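LanC-like protein GCR2 (Arabidopsis thaliana, PDB 3T33) binds zinc in a lanthionine cyclase-like, all-helical barrel and may play a role in abscisic acid signalling. Local coordinates at residues Y78-G83 with S387-I392; R156-R161 with E191-E196. All blocks are in the same frame, centred on the assembly; numbering follows the deposited sequence. Where two conformers were deposited one is given.

Contact 1: Y78-G83 with S387-I392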
loop_
_atom_site.group_PDB
_atom_site.type_symbol
_atom_site.label_atom_id
_atom_site.label_comp_id
_atom_site.label_asym_id
_atom_site.label_seq_id
_atom_site.Cartn_x
_atom_site.Cartn_y
_atom_site.Cartn_z
ATOM N N TYR A 78 -16.350 -5.096 7.631
ATOM C CA TYR A 78 -16.708 -4.526 6.322
ATOM C C TYR A 78 -15.637 -3.800 5.535
ATOM O O TYR A 78 -15.495 -4.047 4.399
ATOM C CB TYR A 78 -18.001 -3.713 6.373
ATOM C CG TYR A 78 -17.913 -2.208 6.145
ATOM C CD1 TYR A 78 -17.673 -1.681 4.905
ATOM C CD2 TYR A 78 -18.117 -1.327 7.180
ATOM C CE1 TYR A 78 -17.594 -0.341 4.721
ATOM C CE2 TYR A 78 -18.051 0.006 7.004
ATOM C CZ TYR A 78 -17.795 0.503 5.780
ATOM O OH TYR A 78 -17.734 1.837 5.625
ATOM N N ASN A 79 -14.886 -2.911 6.137
ATOM C CA ASN A 79 -13.917 -2.152 5.382
ATOM C C ASN A 79 -12.683 -2.897 4.887
ATOM O O ASN A 79 -12.492 -4.040 5.211
ATOM C CB ASN A 79 -13.580 -0.837 6.072
ATOM C CG ASN A 79 -12.562 -0.974 7.152
ATOM O OD1 ASN A 79 -12.002 -2.011 7.348
ATOM N ND2 ASN A 79 -12.336 0.091 7.869
ATOM N N LEU A 80 -11.865 -2.230 4.084
ATOM C CA LEU A 80 -10.715 -2.919 3.454
ATOM C C LEU A 80 -9.641 -3.207 4.481
ATOM O O LEU A 80 -8.988 -4.272 4.460
ATOM C CB LEU A 80 -10.150 -2.077 2.303
ATOM C CG LEU A 80 -9.103 -2.735 1.427
ATOM C CD1 LEU A 80 -9.742 -3.684 0.397
ATOM C CD2 LEU A 80 -8.201 -1.662 0.730
ATOM N N TYR A 81 -9.523 -2.243 5.396
ATOM C CA TYR A 81 -8.412 -2.083 6.338
ATOM C C TYR A 81 -8.365 -3.221 7.318
ATOM O O TYR A 81 -7.304 -3.872 7.464
ATOM C CB TYR A 81 -8.581 -0.767 7.125
ATOM C CG TYR A 81 -7.385 -0.456 7.966
ATOM C CD1 TYR A 81 -7.312 -0.870 9.272
ATOM C CD2 TYR A 81 -6.291 0.215 7.421
ATOM C CE1 TYR A 81 -6.192 -0.628 10.007
ATOM C CE2 TYR A 81 -5.196 0.467 8.135
ATOM C CZ TYR A 81 -5.133 0.036 9.411
ATOM O OH TYR A 81 -4.028 0.322 10.120
ATOM N N THR A 82 -9.497 -3.494 7.983
ATOM C CA THR A 82 -9.567 -4.638 8.888
ATOM C C THR A 82 -10.748 -5.582 8.617
ATOM O O THR A 82 -10.809 -6.676 9.149
ATOM C CB THR A 82 -9.532 -4.225 10.392
ATOM O OG1 THR A 82 -10.470 -3.157 10.652
ATOM C CG2 THR A 82 -8.160 -3.759 10.772
ATOM N N GLY A 83 -11.681 -5.177 7.786
ATOM C CA GLY A 83 -12.899 -5.966 7.642
ATOM C C GLY A 83 -12.893 -6.881 6.437
ATOM O O GLY A 83 -11.808 -7.241 5.865
ATOM N N SER A 387 -6.715 -9.703 8.816
ATOM C CA SER A 387 -7.041 -8.565 7.988
ATOM C C SER A 387 -6.006 -8.291 6.861
ATOM O O SER A 387 -4.859 -8.790 6.882
ATOM C CB SER A 387 -7.168 -7.333 8.868
ATOM O OG SER A 387 -5.964 -7.072 9.568
ATOM N N LEU A 388 -6.420 -7.487 5.893
ATOM C CA LEU A 388 -5.556 -7.013 4.879
ATOM C C LEU A 388 -4.457 -6.090 5.461
ATOM O O LEU A 388 -3.265 -6.317 5.202
ATOM C CB LEU A 388 -6.376 -6.283 3.844
ATOM C CG LEU A 388 -6.022 -6.430 2.344
ATOM C CD1 LEU A 388 -5.930 -5.067 1.649
ATOM C CD2 LEU A 388 -4.782 -7.303 2.034
ATOM N N PHE A 389 -4.820 -5.056 6.244
ATOM C CA PHE A 389 -3.815 -4.076 6.683
ATOM C C PHE A 389 -3.006 -4.389 7.933
ATOM O O PHE A 389 -1.984 -3.770 8.176
ATOM C CB PHE A 389 -4.347 -2.648 6.683
ATOM C CG PHE A 389 -4.325 -1.982 5.306
ATOM C CD1 PHE A 389 -5.157 -2.426 4.283
ATOM C CD2 PHE A 389 -3.473 -0.901 5.050
ATOM C CE1 PHE A 389 -5.098 -1.846 3.002
ATOM C CE2 PHE A 389 -3.432 -0.287 3.792
ATOM C CZ PHE A 389 -4.239 -0.773 2.742
ATOM N N GLU A 390 -3.387 -5.406 8.682
ATOM C CA GLU A 390 -2.723 -5.673 9.948
ATOM C C GLU A 390 -2.273 -7.097 10.018
ATOM O O GLU A 390 -1.223 -7.390 10.614
ATOM C CB GLU A 390 -3.666 -5.444 11.111
ATOM C CG GLU A 390 -3.923 -3.980 11.422
ATOM C CD GLU A 390 -4.909 -3.746 12.604
ATOM O OE1 GLU A 390 -5.583 -4.724 13.056
ATOM O OE2 GLU A 390 -4.995 -2.566 13.059
ATOM N N GLY A 391 -3.094 -7.991 9.471
ATOM C CA GLY A 391 -2.810 -9.426 9.594
ATOM C C GLY A 391 -2.187 -10.080 8.356
ATOM O O GLY A 391 -1.551 -9.398 7.514
ATOM N N ILE A 392 -2.393 -11.391 8.240
ATOM C CA ILE A 392 -1.671 -12.154 7.264
ATOM C C ILE A 392 -2.321 -12.024 5.910
ATOM O O ILE A 392 -1.748 -12.438 4.905
ATOM C CB ILE A 392 -1.497 -13.670 7.638
ATOM C CG1 ILE A 392 -2.843 -14.401 7.769
ATOM C CG2 ILE A 392 -0.728 -13.803 8.887
ATOM C CD1 ILE A 392 -2.727 -15.885 8.024
HETATM O O HOH W 1 -8.948 -6.423 6.012
#
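Tyr-81 lies against Phe-389, and both the backbone and the ring of the tyrosine take part. The backbone N of Phe-389 donates to Tyr-81 O at 3.0 Å, while Phe-389 CB sits over one face of the phenol ring, 3.7 Å from its centroid and displaced toward the rim on the CD2 and CE2 side. Beyond CB the phenylalanine ring runs nearly parallel to the tyrosine, with planes 23° apart, but is slid so far that the two barely overlap. Tyr-81 CB points away from 387-392, and a first torsion near 180° (chi1 -172°) carries the ring back to meet Phe-389 CB with one face. At the ring edge, Glu-390 OE2 lies 3.8 Å from Tyr-81 CE1, and OE1 of the same carboxylate touches Thr-82 CG2 while accepting from Arg-384 N. Leu-80 adds an apolar flank, its CG 3.9 Å from Leu-388 CD1. Both segments are inner loops of the LanC-family alpha/alpha barrel, leading into helices 84-98 and 392-402, and the Tyr-81 side chain comes up to the zinc site, touching the zinc ligand Cys-333; Phe-389 is also hydrogen-bonded to Cys-333 through the backbone. A water ties the loops together, donating to Leu-80 O and Gly-83 O and accepting from Leu-388 N at 2.7 Å. Farther out, an Asx motif shapes 78-83: Asn-79 OD1 receives Thr-82 N at 3.0 Å and also Gly-83 N. In 387-392, Ser-387 OG takes weak bonds from Glu-390 N and Gly-391 N and is also hydrogen-bonded to Arg-384 O.

Contact 2: R156-R161 with E191-E196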
loop_
_atom_site.group_PDB
_atom_site.type_symbol
_atom_site.label_atom_id
_atom_site.label_comp_id
_atom_site.label_asym_id
_atom_site.label_seq_id
_atom_site.Cartn_x
_atom_site.Cartn_y
_atom_site.Cartn_z
ATOM N N ARG A 156 -24.240 3.354 -6.549
ATOM C CA ARG A 156 -23.970 3.537 -5.150
ATOM C C ARG A 156 -22.729 4.389 -4.981
ATOM O O ARG A 156 -22.652 5.241 -4.071
ATOM C CB ARG A 156 -23.790 2.207 -4.439
ATOM C CG ARG A 156 -25.088 1.418 -4.277
ATOM C CD ARG A 156 -24.742 -0.082 -4.122
ATOM N NE ARG A 156 -25.917 -0.962 -4.101
ATOM C CZ ARG A 156 -25.869 -2.281 -4.315
ATOM N NH1 ARG A 156 -24.703 -2.886 -4.572
ATOM N NH2 ARG A 156 -26.984 -3.008 -4.279
ATOM N N PHE A 157 -21.761 4.220 -5.868
ATOM C CA PHE A 157 -20.543 4.969 -5.670
ATOM C C PHE A 157 -20.890 6.475 -5.933
ATOM O O PHE A 157 -20.509 7.346 -5.195
ATOM C CB PHE A 157 -19.449 4.519 -6.634
ATOM C CG PHE A 157 -18.102 5.132 -6.312
ATOM C CD1 PHE A 157 -17.950 6.499 -6.173
ATOM C CD2 PHE A 157 -16.987 4.348 -6.127
ATOM C CE1 PHE A 157 -16.718 7.048 -5.849
ATOM C CE2 PHE A 157 -15.773 4.911 -5.835
ATOM C CZ PHE A 157 -15.640 6.243 -5.672
ATOM N N ARG A 158 -21.599 6.734 -7.014
ATOM C CA ARG A 158 -22.013 8.070 -7.411
ATOM C C ARG A 158 -22.966 8.788 -6.432
ATOM O O ARG A 158 -23.104 10.037 -6.524
ATOM C CB ARG A 158 -22.673 7.971 -8.765
ATOM C CG ARG A 158 -21.678 7.756 -9.921
ATOM C CD ARG A 158 -22.448 7.740 -11.179
ATOM N NE ARG A 158 -21.590 7.639 -12.328
ATOM C CZ ARG A 158 -22.019 7.293 -13.540
ATOM N NH1 ARG A 158 -23.302 6.972 -13.761
ATOM N NH2 ARG A 158 -21.168 7.274 -14.536
ATOM N N GLY A 159 -23.594 8.027 -5.519
ATOM C CA GLY A 159 -24.431 8.605 -4.441
ATOM C C GLY A 159 -23.634 9.125 -3.249
ATOM O O GLY A 159 -24.173 9.834 -2.352
ATOM N N ILE A 160 -22.346 8.804 -3.202
ATOM C CA ILE A 160 -21.536 9.281 -2.082
ATOM C C ILE A 160 -21.405 10.797 -2.085
ATOM O O ILE A 160 -21.141 11.404 -3.120
ATOM C CB ILE A 160 -20.124 8.565 -2.037
ATOM C CG1 ILE A 160 -20.283 7.079 -1.639
ATOM C CG2 ILE A 160 -19.187 9.216 -1.054
ATOM C CD1 ILE A 160 -19.114 6.171 -2.073
ATOM N N ARG A 161 -21.561 11.409 -0.913
ATOM C CA ARG A 161 -21.365 12.842 -0.775
ATOM C C ARG A 161 -20.374 13.147 0.336
ATOM O O ARG A 161 -20.288 12.406 1.319
ATOM C CB ARG A 161 -22.707 13.527 -0.451
ATOM C CG ARG A 161 -23.822 13.286 -1.494
ATOM C CD ARG A 161 -23.578 14.141 -2.728
ATOM N NE ARG A 161 -24.615 13.774 -3.704
ATOM C CZ ARG A 161 -24.493 12.807 -4.610
ATOM N NH1 ARG A 161 -23.343 12.070 -4.683
ATOM N NH2 ARG A 161 -25.542 12.533 -5.399
ATOM N N GLU A 191 -14.592 7.282 -17.777
ATOM C CA GLU A 191 -14.942 8.376 -16.867
ATOM C C GLU A 191 -16.191 7.920 -16.097
ATOM O O GLU A 191 -17.280 8.441 -16.302
ATOM C CB GLU A 191 -15.194 9.671 -17.642
ATOM C CG GLU A 191 -15.665 10.769 -16.726
ATOM C CD GLU A 191 -15.655 12.190 -17.322
ATOM O OE1 GLU A 191 -15.502 12.402 -18.520
ATOM O OE2 GLU A 191 -15.781 13.128 -16.539
ATOM N N SER A 192 -16.015 6.919 -15.242
ATOM C CA SER A 192 -17.117 6.301 -14.532
ATOM C C SER A 192 -17.603 7.317 -13.484
ATOM O O SER A 192 -18.803 7.594 -13.383
ATOM C CB SER A 192 -16.684 4.967 -13.868
ATOM O OG SER A 192 -16.102 4.059 -14.810
ATOM N N ILE A 193 -16.642 7.823 -12.709
ATOM C CA ILE A 193 -16.818 8.945 -11.822
ATOM C C ILE A 193 -16.462 10.226 -12.592
ATOM O O ILE A 193 -15.505 10.270 -13.371
ATOM C CB ILE A 193 -15.940 8.889 -10.570
ATOM C CG1 ILE A 193 -16.025 7.545 -9.867
ATOM C CG2 ILE A 193 -16.405 10.027 -9.564
ATOM C CD1 ILE A 193 -17.399 7.139 -9.540
ATOM N N SER A 194 -17.202 11.288 -12.299
ATOM C CA SER A 194 -17.190 12.458 -13.151
ATOM C C SER A 194 -15.902 13.186 -12.946
ATOM O O SER A 194 -15.513 13.389 -11.800
ATOM C CB SER A 194 -18.378 13.383 -12.797
ATOM O OG SER A 194 -18.198 14.647 -13.433
ATOM N N SER A 195 -15.235 13.583 -14.029
ATOM C CA SER A 195 -14.008 14.366 -13.898
ATOM C C SER A 195 -14.240 15.715 -13.159
ATOM O O SER A 195 -13.408 16.120 -12.322
ATOM C CB SER A 195 -13.389 14.560 -15.268
ATOM O OG SER A 195 -12.133 15.164 -15.191
ATOM N N GLU A 196 -15.384 16.379 -13.386
ATOM C CA GLU A 196 -15.736 17.629 -12.597
ATOM C C GLU A 196 -15.842 17.422 -11.091
ATOM O O GLU A 196 -15.365 18.265 -10.264
ATOM C CB GLU A 196 -16.963 18.323 -13.158
ATOM C CG GLU A 196 -17.403 19.659 -12.435
ATOM C CD GLU A 196 -18.241 19.352 -11.239
ATOM O OE1 GLU A 196 -18.881 18.295 -11.279
ATOM O OE2 GLU A 196 -18.175 20.092 -10.222
#
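Helix 147-158 ends beside the loop that leads into helix 195-212, the backbones coming nearest at Arg-158 and Ile-193 with CA atoms 6.9 Å apart. In this LanC-like alpha/alpha barrel the contact joins the C-terminal end of helix 147-158 to the turn before helix 195-212, away from the zinc site. The loop is held by Asn-185 of helix 174-188, whose OD1 accepts from Ile-193 N, and it enters helix 195-212 through Ser-194 at the N-cap, with a weak capping bond from Glu-196 N to Ser-194 OG. Glu-191 OE2 also accepts from Ser-195 N, the first residue of the helix, at 2.6 Å.

The apolar half of the contact is Ile-193 on Phe-157. The isoleucine CD1 methyl lies over one ring face, offset toward the rim and 3.5 Å from Phe-157 CD1, while Ile-160 CD1 lies over the opposite face, so the ring is sandwiched between aliphatic groups. Phe-157 and Ile-193 also rest on helix 174-188, at Ala-180 and at Cys-181 and Leu-184 respectively.

The polar half belongs to Arg-158, whose chain, extended through chi2 and chi3 (-177° and 176°), reaches to the loop. Its guanidinium meets Ser-192 O edge-on, with two nitrogens converging on that single oxygen: NE approaches nearly along the C=O axis at 3.0 Å, and NH2 lies in the carbonyl plane on a lone pair, 2.7 Å from Ser-192 O.

In the fold
From the N terminus the chain passes through helix 45-69 and reaches 78-83, the first half of contact 1, before helix 84-98. It then runs through helices 101-118 and 130-144 to the end of helix 147-158, where 156-161 begins, and contact 2 closes a short loop when 191-196 returns to it after helix 174-188. Much later, beyond the zinc ligands Cys-288, Cys-333 and His-334, segment 387-392 comes back to 78-83 and closes contact 1 across 304 residues. Contact 2 therefore falls within the span of contact 1, without crossing it. Contact 1 joins early and late inner loops beside the zinc; contact 2, centred 25 Å away, ties helix 147-158 to the start of helix 195-212.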